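Local coordinates for protein ADP-ribosylglycohydrolase (Thermus thermophilus, PDB 2YZV) that belongs to the ADP-ribosylglycohydrolase family and folds as a single all-helical chain that holds magnesium ions at sites formed by aspartates and threonines, at residues R10-F15 / E285-A290; G17-D22 / D57-A62; G53-D58 / R278-R283; C64-L69 / L134-L139. One frame throughout, in Å; residues are numbered along the deposited sequence.

The four contacts tie together the inner helices of an all-helical fold. Interactions 1 and 2 use successive turns of helix 4-26, with centres 11 Å apart, and helix 57-72 runs through interactions 2, 3 and 4. In interaction 1 the first and last helices, 4-26 and 283-298, meet; the other contacts lie between in sequence, interaction 2 before interaction 4, and interaction 4 between the segments of interaction 3. Interactions 2 and 3, centres 7 Å apart, share Asp57 and Asp58 and meet at the magnesium site, where Asp58 is a ligand. Interaction 4 touches interaction 1 through Phe15 but lies about 17 Å, centre to centre, from interaction 3. Helix 57-72 thus carries a metal ligand at its start and apolar packing further along.

Interaction 1 (R10-F15 / E285-A290); sequences RRLGAF and EMEALA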
loop_
_atom_site.group_PDB
_atom_site.type_symbol
_atom_site.label_atom_id
_atom_site.label_comp_id
_atom_site.label_asym_id
_atom_site.label_seq_id
_atom_site.Cartn_x
_atom_site.Cartn_y
_atom_site.Cartn_z
ATOM N N ARG A 10 10.585 11.680 -1.892
ATOM C CA ARG A 10 9.196 11.323 -1.623
ATOM C C ARG A 10 8.782 10.040 -2.337
ATOM O O ARG A 10 8.072 9.204 -1.769
ATOM C CB ARG A 10 8.256 12.455 -2.043
ATOM C CG ARG A 10 8.376 13.728 -1.221
ATOM C CD ARG A 10 7.358 14.752 -1.700
ATOM N NE ARG A 10 7.425 16.011 -0.960
ATOM C CZ ARG A 10 6.992 16.177 0.285
ATOM N NH1 ARG A 10 6.453 15.162 0.949
ATOM N NH2 ARG A 10 7.098 17.365 0.870
ATOM N N ARG A 11 9.204 9.888 -3.588
ATOM C CA ARG A 11 8.855 8.694 -4.348
ATOM C C ARG A 11 9.566 7.475 -3.769
ATOM O O ARG A 11 8.968 6.410 -3.631
ATOM C CB ARG A 11 9.208 8.867 -5.830
ATOM C CG ARG A 11 8.214 9.721 -6.622
ATOM C CD ARG A 11 8.297 11.196 -6.250
ATOM N NE ARG A 11 7.268 11.990 -6.917
ATOM C CZ ARG A 11 7.125 13.303 -6.758
ATOM N NH1 ARG A 11 7.949 13.968 -5.956
ATOM N NH2 ARG A 11 6.157 13.954 -7.391
ATOM N N LEU A 12 10.840 7.630 -3.423
ATOM C CA LEU A 12 11.586 6.521 -2.838
ATOM C C LEU A 12 10.976 6.168 -1.485
ATOM O O LEU A 12 10.882 4.996 -1.120
ATOM C CB LEU A 12 13.060 6.903 -2.656
ATOM C CG LEU A 12 13.967 6.919 -3.893
ATOM C CD1 LEU A 12 14.401 5.507 -4.222
ATOM C CD2 LEU A 12 13.252 7.560 -5.075
ATOM N N GLY A 13 10.562 7.192 -0.745
ATOM C CA GLY A 13 9.969 6.970 0.561
ATOM C C GLY A 13 8.669 6.189 0.502
ATOM O O GLY A 13 8.420 5.320 1.336
ATOM N N ALA A 14 7.826 6.499 -0.475
ATOM C CA ALA A 14 6.553 5.797 -0.600
ATOM C C ALA A 14 6.752 4.319 -0.943
ATOM O O ALA A 14 6.064 3.455 -0.400
ATOM C CB ALA A 14 5.680 6.476 -1.661
ATOM N N PHE A 15 7.692 4.026 -1.840
ATOM C CA PHE A 15 7.950 2.647 -2.253
ATOM C C PHE A 15 8.645 1.853 -1.150
ATOM O O PHE A 15 8.190 0.766 -0.773
ATOM C CB PHE A 15 8.794 2.643 -3.538
ATOM C CG PHE A 15 8.709 1.363 -4.328
ATOM C CD1 PHE A 15 8.541 1.401 -5.710
ATOM C CD2 PHE A 15 8.799 0.124 -3.701
ATOM C CE1 PHE A 15 8.466 0.225 -6.457
ATOM C CE2 PHE A 15 8.724 -1.061 -4.439
ATOM C CZ PHE A 15 8.556 -1.008 -5.823
ATOM N N GLU A 285 17.187 -2.817 -4.924
ATOM C CA GLU A 285 16.368 -3.090 -6.096
ATOM C C GLU A 285 15.120 -2.215 -6.074
ATOM O O GLU A 285 14.675 -1.725 -7.114
ATOM C CB GLU A 285 15.974 -4.571 -6.152
ATOM C CG GLU A 285 17.118 -5.507 -6.525
ATOM C CD GLU A 285 17.998 -5.896 -5.348
ATOM O OE1 GLU A 285 17.958 -5.213 -4.302
ATOM O OE2 GLU A 285 18.744 -6.892 -5.473
ATOM N N MET A 286 14.559 -2.010 -4.887
ATOM C CA MET A 286 13.371 -1.177 -4.774
ATOM C C MET A 286 13.689 0.289 -5.033
ATOM O O MET A 286 12.893 1.003 -5.641
ATOM C CB MET A 286 12.725 -1.356 -3.401
ATOM C CG MET A 286 12.098 -2.724 -3.238
ATOM S SD MET A 286 11.066 -2.839 -1.769
ATOM C CE MET A 286 12.242 -3.475 -0.584
ATOM N N GLU A 287 14.855 0.739 -4.581
ATOM C CA GLU A 287 15.260 2.124 -4.794
ATOM C C GLU A 287 15.389 2.377 -6.292
ATOM O O GLU A 287 14.963 3.416 -6.797
ATOM C CB GLU A 287 16.594 2.399 -4.097
ATOM C CG GLU A 287 16.502 2.383 -2.582
ATOM C CD GLU A 287 17.855 2.514 -1.914
ATOM O OE1 GLU A 287 18.699 1.613 -2.109
ATOM O OE2 GLU A 287 18.072 3.514 -1.195
ATOM N N ALA A 288 15.974 1.412 -6.994
ATOM C CA ALA A 288 16.149 1.515 -8.439
ATOM C C ALA A 288 14.792 1.569 -9.135
ATOM O O ALA A 288 14.585 2.381 -10.038
ATOM C CB ALA A 288 16.953 0.328 -8.950
ATOM N N LEU A 289 13.866 0.711 -8.712
ATOM C CA LEU A 289 12.533 0.692 -9.308
ATOM C C LEU A 289 11.793 2.003 -9.059
ATOM O O LEU A 289 11.175 2.554 -9.972
ATOM C CB LEU A 289 11.701 -0.471 -8.745
ATOM C CG LEU A 289 12.074 -1.894 -9.166
ATOM C CD1 LEU A 289 11.296 -2.903 -8.330
ATOM C CD2 LEU A 289 11.776 -2.083 -10.649
ATOM N N ALA A 290 11.852 2.497 -7.824
ATOM C CA ALA A 290 11.169 3.739 -7.469
ATOM C C ALA A 290 11.658 4.896 -8.332
ATOM O O ALA A 290 10.860 5.692 -8.825
ATOM C CB ALA A 290 11.385 4.061 -5.995
#
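Helices 10-15 and 285-290 pass each other at a steep angle, their axes 9.0 Å apart at closest approach and their directions 131° from parallel, with Leu12 and Ala290 nearest in the backbone. Ala290 sits where the two meet: its CB lies 3.8 Å from Leu12 CD1 and equally far from Phe15 CB. Leu12 reaches across with CD1, which lies 3.4 Å from Glu287 O and also rests against the CB of that glutamate. Phe15 takes the other flank. With CG anti to the backbone N (chi1 -159°) its ring extends toward 285-290, and CE1 comes 4.0 Å from Leu289 CB while CE2 comes 3.9 Å from Met286 CG. Met286 O lies over one face of this ring. The thioether makes a Met-aromatic contact, SD standing 5.1 Å from the Phe15 ring centroid at an oblique 67° from the normal. This is the packing of the first long helix of the ADP-ribosylglycohydrolase fold against the last one, and no hydrogen bond crosses it. Phe15 also touches Ala66 of helix 57-72 and Pro136 of helix 135-141, while the guanidinium of Arg11 is engaged in a salt bridge with Glu142.

Interaction 2 (G17-D22 / D57-A62); sequences GLAVGD and DDTSQA. With MG (magnesium ion), chain C.
Helices 17-22 and 57-62 run nearly antiparallel, at 158° with axes 9.1 Å apart, and come nearest where Ala19 faces Thr59. Asp22 and Thr59 carry the polar part. Asp22 OD2 accepts twice from the same residue: Thr59 OG1 donates at 2.8 Å to its anti lone pair, and Thr59 N donates at 3.0 Å from the anti side, 31° out of the carboxylate plane. A chi1 of -178° swings the carboxylate of Asp22 across to the first turn of the opposing helix. Asp58 CB lies 3.3 Å from Asp22 OD2, and the two carboxylate planes are well turned from each other. One turn back along its helix, Leu18 straddles Thr59 and Ala62, with CD2 3.7 Å from Thr59 OG1 and CD1 3.8 Å from Ala62 CB; Ala19 CB rests on the methyl and hydroxyl of Thr59. Asp58 OD1 binds the magnesium ion at 1.9 Å, Thr56 and Asp253 completing the protein ligands, while Asp58 OD2 is hydrogen-bonded to Thr254. Since Asp22 OD1 is hydrogen-bonded to Thr56 OG1, itself a metal ligand, both oxygens of this buried second-shell carboxylate are engaged, which fixes its rotation and ties helix 17-22 to the magnesium site.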
loop_
_atom_site.group_PDB
_atom_site.type_symbol
_atom_site.label_atom_id
_atom_site.label_comp_id
_atom_site.label_asym_id
_atom_site.label_seq_id
_atom_site.Cartn_x
_atom_site.Cartn_y
_atom_site.Cartn_z
ATOM N N GLY A 17 8.833 2.668 1.970
ATOM C CA GLY A 17 7.986 2.680 3.151
ATOM C C GLY A 17 6.986 1.536 3.120
ATOM O O GLY A 17 6.641 0.966 4.158
ATOM N N LEU A 18 6.510 1.211 1.923
ATOM C CA LEU A 18 5.559 0.116 1.745
ATOM C C LEU A 18 6.188 -1.179 2.264
ATOM O O LEU A 18 5.594 -1.884 3.080
ATOM C CB LEU A 18 5.212 -0.023 0.258
ATOM C CG LEU A 18 4.141 -1.008 -0.218
ATOM C CD1 LEU A 18 3.852 -0.731 -1.683
ATOM C CD2 LEU A 18 4.589 -2.452 -0.029
ATOM N N ALA A 19 7.396 -1.478 1.792
ATOM C CA ALA A 19 8.106 -2.691 2.188
ATOM C C ALA A 19 8.506 -2.692 3.661
ATOM O O ALA A 19 8.465 -3.729 4.322
ATOM C CB ALA A 19 9.341 -2.880 1.310
ATOM N N VAL A 20 8.914 -1.535 4.167
ATOM C CA VAL A 20 9.290 -1.418 5.568
ATOM C C VAL A 20 8.078 -1.753 6.439
ATOM O O VAL A 20 8.188 -2.502 7.408
ATOM C CB VAL A 20 9.795 0.012 5.884
ATOM C CG1 VAL A 20 9.848 0.239 7.385
ATOM C CG2 VAL A 20 11.184 0.211 5.279
ATOM N N GLY A 21 6.921 -1.202 6.079
ATOM C CA GLY A 21 5.708 -1.464 6.838
ATOM C C GLY A 21 5.274 -2.917 6.774
ATOM O O GLY A 21 4.809 -3.474 7.762
ATOM N N ASP A 22 5.414 -3.522 5.599
ATOM C CA ASP A 22 5.051 -4.920 5.395
ATOM C C ASP A 22 5.948 -5.792 6.281
ATOM O O ASP A 22 5.460 -6.645 7.027
ATOM C CB ASP A 22 5.227 -5.263 3.904
ATOM C CG ASP A 22 4.824 -6.696 3.557
ATOM O OD1 ASP A 22 4.270 -7.404 4.417
ATOM O OD2 ASP A 22 5.066 -7.105 2.402
ATOM N N ASP A 57 3.539 -11.039 0.733
ATOM C CA ASP A 57 2.913 -10.918 -0.577
ATOM C C ASP A 57 2.564 -9.475 -0.925
ATOM O O ASP A 57 2.400 -9.140 -2.099
ATOM C CB ASP A 57 1.658 -11.801 -0.661
ATOM C CG ASP A 57 0.615 -11.448 0.381
ATOM O OD1 ASP A 57 0.049 -10.337 0.316
ATOM O OD2 ASP A 57 0.355 -12.290 1.266
ATOM N N ASP A 58 2.457 -8.621 0.089
ATOM C CA ASP A 58 2.145 -7.214 -0.138
ATOM C C ASP A 58 3.230 -6.617 -1.023
ATOM O O ASP A 58 2.960 -6.085 -2.104
ATOM C CB ASP A 58 2.120 -6.438 1.185
ATOM C CG ASP A 58 1.060 -6.939 2.141
ATOM O OD1 ASP A 58 1.052 -8.146 2.450
ATOM O OD2 ASP A 58 0.239 -6.116 2.596
ATOM N N THR A 59 4.464 -6.706 -0.546
ATOM C CA THR A 59 5.597 -6.170 -1.274
ATOM C C THR A 59 5.869 -6.956 -2.558
ATOM O O THR A 59 6.253 -6.373 -3.575
ATOM C CB THR A 59 6.859 -6.153 -0.379
ATOM O OG1 THR A 59 6.590 -5.391 0.806
ATOM C CG2 THR A 59 8.030 -5.523 -1.110
ATOM N N SER A 60 5.657 -8.269 -2.528
ATOM C CA SER A 60 5.886 -9.081 -3.721
ATOM C C SER A 60 5.038 -8.578 -4.885
ATOM O O SER A 60 5.534 -8.403 -6.002
ATOM C CB SER A 60 5.555 -10.547 -3.444
ATOM O OG SER A 60 6.413 -11.077 -2.451
ATOM N N GLN A 61 3.759 -8.334 -4.620
ATOM C CA GLN A 61 2.866 -7.844 -5.659
ATOM C C GLN A 61 3.239 -6.432 -6.095
ATOM O O GLN A 61 3.136 -6.094 -7.275
ATOM C CB GLN A 61 1.416 -7.885 -5.173
ATOM C CG GLN A 61 0.816 -9.277 -5.211
ATOM C CD GLN A 61 -0.594 -9.312 -4.667
ATOM O OE1 GLN A 61 -1.411 -8.447 -4.976
ATOM N NE2 GLN A 61 -0.891 -10.320 -3.856
ATOM N N ALA A 62 3.672 -5.607 -5.145
ATOM C CA ALA A 62 4.075 -4.244 -5.458
ATOM C C ALA A 62 5.257 -4.286 -6.422
ATOM O O ALA A 62 5.333 -3.487 -7.357
ATOM C CB ALA A 62 4.459 -3.494 -4.179
HETATM MG MG MG C . 1.170 -9.769 3.494
#

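Interaction 3 (G53-D58 / R278-R283); sequences GFWTDD and RALHLR. With MG (magnesium ion), chain C.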
loop_
_atom_site.group_PDB
_atom_site.type_symbol
_atom_site.label_atom_id
_atom_site.label_comp_id
_atom_site.label_asym_id
_atom_site.label_seq_id
_atom_site.Cartn_x
_atom_site.Cartn_y
_atom_site.Cartn_z
ATOM N N GLY A 53 13.663 -7.877 8.294
ATOM C CA GLY A 53 13.632 -7.120 7.056
ATOM C C GLY A 53 12.972 -7.797 5.870
ATOM O O GLY A 53 12.888 -7.204 4.798
ATOM N N PHE A 54 12.517 -9.035 6.035
ATOM C CA PHE A 54 11.851 -9.721 4.935
ATOM C C PHE A 54 10.370 -9.376 4.953
ATOM O O PHE A 54 9.770 -9.210 6.012
ATOM C CB PHE A 54 12.053 -11.239 5.029
ATOM C CG PHE A 54 13.263 -11.732 4.287
ATOM C CD1 PHE A 54 14.534 -11.257 4.601
ATOM C CD2 PHE A 54 13.130 -12.663 3.262
ATOM C CE1 PHE A 54 15.659 -11.706 3.904
ATOM C CE2 PHE A 54 14.247 -13.116 2.560
ATOM C CZ PHE A 54 15.511 -12.637 2.883
ATOM N N TRP A 55 9.787 -9.255 3.767
ATOM C CA TRP A 55 8.385 -8.895 3.644
ATOM C C TRP A 55 7.508 -10.023 3.099
ATOM O O TRP A 55 7.979 -11.145 2.891
ATOM C CB TRP A 55 8.264 -7.634 2.780
ATOM C CG TRP A 55 9.431 -7.435 1.863
ATOM C CD1 TRP A 55 10.526 -6.639 2.077
ATOM C CD2 TRP A 55 9.640 -8.070 0.598
ATOM N NE1 TRP A 55 11.399 -6.741 1.019
ATOM C CE2 TRP A 55 10.880 -7.612 0.098
ATOM C CE3 TRP A 55 8.898 -8.983 -0.163
ATOM C CZ2 TRP A 55 11.397 -8.039 -1.133
ATOM C CZ3 TRP A 55 9.411 -9.409 -1.386
ATOM C CH2 TRP A 55 10.651 -8.934 -1.857
ATOM N N THR A 56 6.236 -9.719 2.857
ATOM C CA THR A 56 5.280 -10.725 2.393
ATOM C C THR A 56 4.742 -10.523 0.978
ATOM O O THR A 56 5.396 -9.919 0.129
ATOM C CB THR A 56 4.084 -10.783 3.351
ATOM O OG1 THR A 56 3.281 -9.607 3.182
ATOM C CG2 THR A 56 4.570 -10.840 4.796
ATOM N N ASP A 57 3.539 -11.039 0.733
ATOM C CA ASP A 57 2.913 -10.918 -0.577
ATOM C C ASP A 57 2.564 -9.475 -0.925
ATOM O O ASP A 57 2.400 -9.140 -2.099
ATOM C CB ASP A 57 1.658 -11.801 -0.661
ATOM C CG ASP A 57 0.615 -11.448 0.381
ATOM O OD1 ASP A 57 0.049 -10.337 0.316
ATOM O OD2 ASP A 57 0.355 -12.290 1.266
ATOM N N ASP A 58 2.457 -8.621 0.089
ATOM C CA ASP A 58 2.145 -7.214 -0.138
ATOM C C ASP A 58 3.230 -6.617 -1.023
ATOM O O ASP A 58 2.960 -6.085 -2.104
ATOM C CB ASP A 58 2.120 -6.438 1.185
ATOM C CG ASP A 58 1.060 -6.939 2.141
ATOM O OD1 ASP A 58 1.052 -8.146 2.450
ATOM O OD2 ASP A 58 0.239 -6.116 2.596
ATOM N N ARG A 278 18.346 -0.351 6.227
ATOM C CA ARG A 278 19.531 -1.188 6.071
ATOM C C ARG A 278 19.236 -2.673 6.228
ATOM O O ARG A 278 19.939 -3.512 5.663
ATOM C CB ARG A 278 20.618 -0.774 7.069
ATOM C CG ARG A 278 21.360 0.498 6.678
ATOM C CD ARG A 278 22.565 0.734 7.577
ATOM N NE ARG A 278 22.189 1.208 8.905
ATOM C CZ ARG A 278 21.769 2.442 9.166
ATOM N NH1 ARG A 278 21.671 3.331 8.187
ATOM N NH2 ARG A 278 21.450 2.788 10.406
ATOM N N ALA A 279 18.191 -2.996 6.982
ATOM C CA ALA A 279 17.814 -4.388 7.218
ATOM C C ALA A 279 16.836 -4.916 6.171
ATOM O O ALA A 279 16.621 -6.120 6.066
ATOM C CB ALA A 279 17.199 -4.523 8.608
ATOM N N LEU A 280 16.259 -4.005 5.395
ATOM C CA LEU A 280 15.262 -4.342 4.380
ATOM C C LEU A 280 15.746 -5.192 3.202
ATOM O O LEU A 280 16.701 -4.838 2.513
ATOM C CB LEU A 280 14.639 -3.051 3.844
ATOM C CG LEU A 280 13.414 -3.190 2.937
ATOM C CD1 LEU A 280 12.239 -3.749 3.735
ATOM C CD2 LEU A 280 13.056 -1.822 2.368
ATOM N N HIS A 281 15.059 -6.306 2.963
ATOM C CA HIS A 281 15.405 -7.203 1.864
ATOM C C HIS A 281 15.151 -6.511 0.518
ATOM O O HIS A 281 14.089 -5.929 0.305
ATOM C CB HIS A 281 14.565 -8.482 1.954
ATOM C CG HIS A 281 14.950 -9.531 0.958
ATOM N ND1 HIS A 281 14.047 -10.443 0.454
ATOM C CD2 HIS A 281 16.139 -9.819 0.379
ATOM C CE1 HIS A 281 14.664 -11.246 -0.395
ATOM N NE2 HIS A 281 15.934 -10.888 -0.459
ATOM N N LEU A 282 16.131 -6.584 -0.379
ATOM C CA LEU A 282 16.045 -5.979 -1.711
ATOM C C LEU A 282 15.875 -4.461 -1.700
ATOM O O LEU A 282 15.249 -3.890 -2.593
ATOM C CB LEU A 282 14.910 -6.621 -2.516
ATOM C CG LEU A 282 14.972 -8.144 -2.671
ATOM C CD1 LEU A 282 13.876 -8.603 -3.622
ATOM C CD2 LEU A 282 16.336 -8.557 -3.205
ATOM N N ARG A 283 16.441 -3.820 -0.686
ATOM C CA ARG A 283 16.389 -2.370 -0.541
ATOM C C ARG A 283 16.842 -1.668 -1.824
ATOM O O ARG A 283 16.135 -0.817 -2.372
ATOM C CB ARG A 283 17.307 -1.956 0.609
ATOM C CG ARG A 283 17.457 -0.463 0.803
ATOM C CD ARG A 283 18.687 -0.195 1.651
ATOM N NE ARG A 283 18.849 1.213 1.989
ATOM C CZ ARG A 283 19.858 1.686 2.711
ATOM N NH1 ARG A 283 20.791 0.857 3.163
ATOM N NH2 ARG A 283 19.931 2.981 2.991
HETATM MG MG MG C . 1.170 -9.769 3.494
HETATM O O HOH W 1 11.323 -10.670 1.313
#
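His281 is clamped between Phe54 and its own neighbour Leu282: Phe54 CZ stands 3.5 Å above one face of the imidazole, and Leu282 CG lies over the opposite face. Phe54 and His281 form an offset stack, centroids 3.9 Å apart and planes at 10°, and Phe54 CE2 comes 3.4 Å from His281 ND1. What brings the imidazole here is an extended first torsion (chi1 -174°), CG standing trans to the main-chain nitrogen. His281 CB lies over the face of the Phe54 ring in a CH-pi contact. Two hydrogen bonds pin the loops together. His281 N donates to Gly53 O at 3.0 Å, approaching from above the carbonyl plane, and Trp55 NE1 donates to His281 O at 2.9 Å, the acceptor lying practically in the indole plane. Around that same indole edge, Leu280 CD1 meets Trp55 CD1, and Leu282 CD1 meets Trp55 CZ2 at 3.6 Å. A water ties Trp55 N to His281 ND1 and sits over the indole face. This aromatic cluster joins the loop leading into helix 57-72 to a type II turn, Leu280 to Arg283, that links helices 274-279 and 283-298. Backbone closeness is greatest at Gly53, whose CA makes a CA-H...O contact with Ala279 O. Just beyond Trp55, Thr56 caps helix 57-72 by a weak bond from Asp58 N, and its OG1 binds the magnesium ion at 2.1 Å.

Interaction 4 (C64-L69 / L134-L139); sequences CLAESL and LAPLVL
Two core helices of the all-helical ADP-ribosylglycohydrolase fold pack here in nearly the same direction, helix 57-72 through its turn 64-69 and helix 135-141 through Pro136 and Leu137. The segment axes lie 8.9 Å apart at 28°, and Ala66 faces Pro136 with the nearest backbones. Pro136 points toward the other helix and touches it with CB: the small Ala66 lets this atom lie against its CA as well as its CB, 4.0 Å from each. Leu65 and Leu69, one turn apart, lie beside this pair. Leu69 CG is anti to the carbonyl carbon (chi1 -66°), and the side chain sends CD1 over the opposing backbone, 3.5 Å from Pro136 O and 3.6 Å from Leu137 CA. Its other branch, CD2, approaches Leu137 CD1 at 4.3 Å. Leu65 is looser, with CG 4.4 Å from Pro136 CB and CD2 near Leu137 N and CB. The contact is wholly apolar between side chains, and no hydrogen bond crosses it. Helix 4-26 packs on Leu139 through Arg11 and Phe15, helix 283-298 adds Leu293 against Ala66, Leu69 and Pro136, and helix 76-89 meets Leu65 through Gln79, while helix 162-179 backs Leu134 and Val138.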
loop_
_atom_site.group_PDB
_atom_site.type_symbol
_atom_site.label_atom_id
_atom_site.label_comp_id
_atom_site.label_asym_id
_atom_site.label_seq_id
_atom_site.Cartn_x
_atom_site.Cartn_y
_atom_site.Cartn_z
ATOM N N CYS A 64 5.990 -6.761 -8.507
ATOM C CA CYS A 64 5.507 -7.274 -9.785
ATOM C C CYS A 64 4.857 -6.155 -10.585
ATOM O O CYS A 64 5.122 -5.996 -11.779
ATOM C CB CYS A 64 4.486 -8.388 -9.561
ATOM S SG CYS A 64 5.201 -9.917 -8.945
ATOM N N LEU A 65 3.994 -5.391 -9.920
ATOM C CA LEU A 65 3.308 -4.280 -10.565
ATOM C C LEU A 65 4.327 -3.262 -11.055
ATOM O O LEU A 65 4.217 -2.751 -12.169
ATOM C CB LEU A 65 2.331 -3.617 -9.589
ATOM C CG LEU A 65 1.596 -2.358 -10.061
ATOM C CD1 LEU A 65 0.772 -2.661 -11.308
ATOM C CD2 LEU A 65 0.691 -1.854 -8.945
ATOM N N ALA A 66 5.325 -2.977 -10.220
ATOM C CA ALA A 66 6.369 -2.024 -10.573
ATOM C C ALA A 66 7.070 -2.455 -11.860
ATOM O O ALA A 66 7.237 -1.655 -12.780
ATOM C CB ALA A 66 7.389 -1.913 -9.433
ATOM N N GLU A 67 7.473 -3.719 -11.926
ATOM C CA GLU A 67 8.157 -4.214 -13.115
ATOM C C GLU A 67 7.246 -4.193 -14.335
ATOM O O GLU A 67 7.693 -3.891 -15.440
ATOM C CB GLU A 67 8.693 -5.628 -12.874
ATOM C CG GLU A 67 9.696 -5.703 -11.733
ATOM C CD GLU A 67 10.570 -6.939 -11.797
ATOM O OE1 GLU A 67 10.024 -8.057 -11.909
ATOM O OE2 GLU A 67 11.808 -6.789 -11.730
ATOM N N SER A 68 5.971 -4.509 -14.137
ATOM C CA SER A 68 5.016 -4.505 -15.241
ATOM C C SER A 68 4.870 -3.104 -15.836
ATOM O O SER A 68 4.878 -2.932 -17.057
ATOM C CB SER A 68 3.651 -5.007 -14.759
ATOM O OG SER A 68 2.725 -5.098 -15.833
ATOM N N LEU A 69 4.739 -2.101 -14.970
ATOM C CA LEU A 69 4.581 -0.717 -15.413
ATOM C C LEU A 69 5.794 -0.224 -16.197
ATOM O O LEU A 69 5.656 0.454 -17.216
ATOM C CB LEU A 69 4.343 0.198 -14.206
ATOM C CG LEU A 69 3.030 -0.028 -13.450
ATOM C CD1 LEU A 69 3.024 0.772 -12.154
ATOM C CD2 LEU A 69 1.863 0.373 -14.334
ATOM N N LEU A 134 -0.362 -0.514 -4.197
ATOM C CA LEU A 134 -0.612 0.714 -4.957
ATOM C C LEU A 134 0.513 1.680 -5.358
ATOM O O LEU A 134 0.589 2.082 -6.520
ATOM C CB LEU A 134 -1.689 1.533 -4.242
ATOM C CG LEU A 134 -3.009 1.862 -4.952
ATOM C CD1 LEU A 134 -3.476 3.224 -4.471
ATOM C CD2 LEU A 134 -2.844 1.876 -6.464
ATOM N N ALA A 135 1.365 2.065 -4.409
ATOM C CA ALA A 135 2.442 3.028 -4.660
ATOM C C ALA A 135 3.096 3.041 -6.047
ATOM O O ALA A 135 3.198 4.100 -6.671
ATOM C CB ALA A 135 3.520 2.893 -3.585
ATOM N N PRO A 136 3.553 1.884 -6.547
ATOM C CA PRO A 136 4.185 1.874 -7.875
ATOM C C PRO A 136 3.360 2.559 -8.971
ATOM O O PRO A 136 3.907 3.273 -9.818
ATOM C CB PRO A 136 4.387 0.387 -8.146
ATOM C CG PRO A 136 4.627 -0.166 -6.775
ATOM C CD PRO A 136 3.560 0.533 -5.955
ATOM N N LEU A 137 2.048 2.344 -8.955
ATOM C CA LEU A 137 1.181 2.948 -9.959
ATOM C C LEU A 137 1.196 4.465 -9.877
ATOM O O LEU A 137 1.303 5.148 -10.901
ATOM C CB LEU A 137 -0.259 2.454 -9.800
ATOM C CG LEU A 137 -1.293 3.115 -10.718
ATOM C CD1 LEU A 137 -0.934 2.869 -12.175
ATOM C CD2 LEU A 137 -2.669 2.550 -10.411
ATOM N N VAL A 138 1.082 4.999 -8.664
ATOM C CA VAL A 138 1.072 6.449 -8.491
ATOM C C VAL A 138 2.432 7.066 -8.817
ATOM O O VAL A 138 2.504 8.176 -9.353
ATOM C CB VAL A 138 0.647 6.835 -7.051
ATOM C CG1 VAL A 138 0.682 8.349 -6.879
ATOM C CG2 VAL A 138 -0.759 6.312 -6.771
ATOM N N LEU A 139 3.511 6.354 -8.506
ATOM C CA LEU A 139 4.842 6.880 -8.798
ATOM C C LEU A 139 5.038 7.124 -10.290
ATOM O O LEU A 139 5.617 8.136 -10.688
ATOM C CB LEU A 139 5.925 5.919 -8.298
ATOM C CG LEU A 139 6.580 6.253 -6.953
ATOM C CD1 LEU A 139 5.544 6.312 -5.846
ATOM C CD2 LEU A 139 7.627 5.199 -6.645
#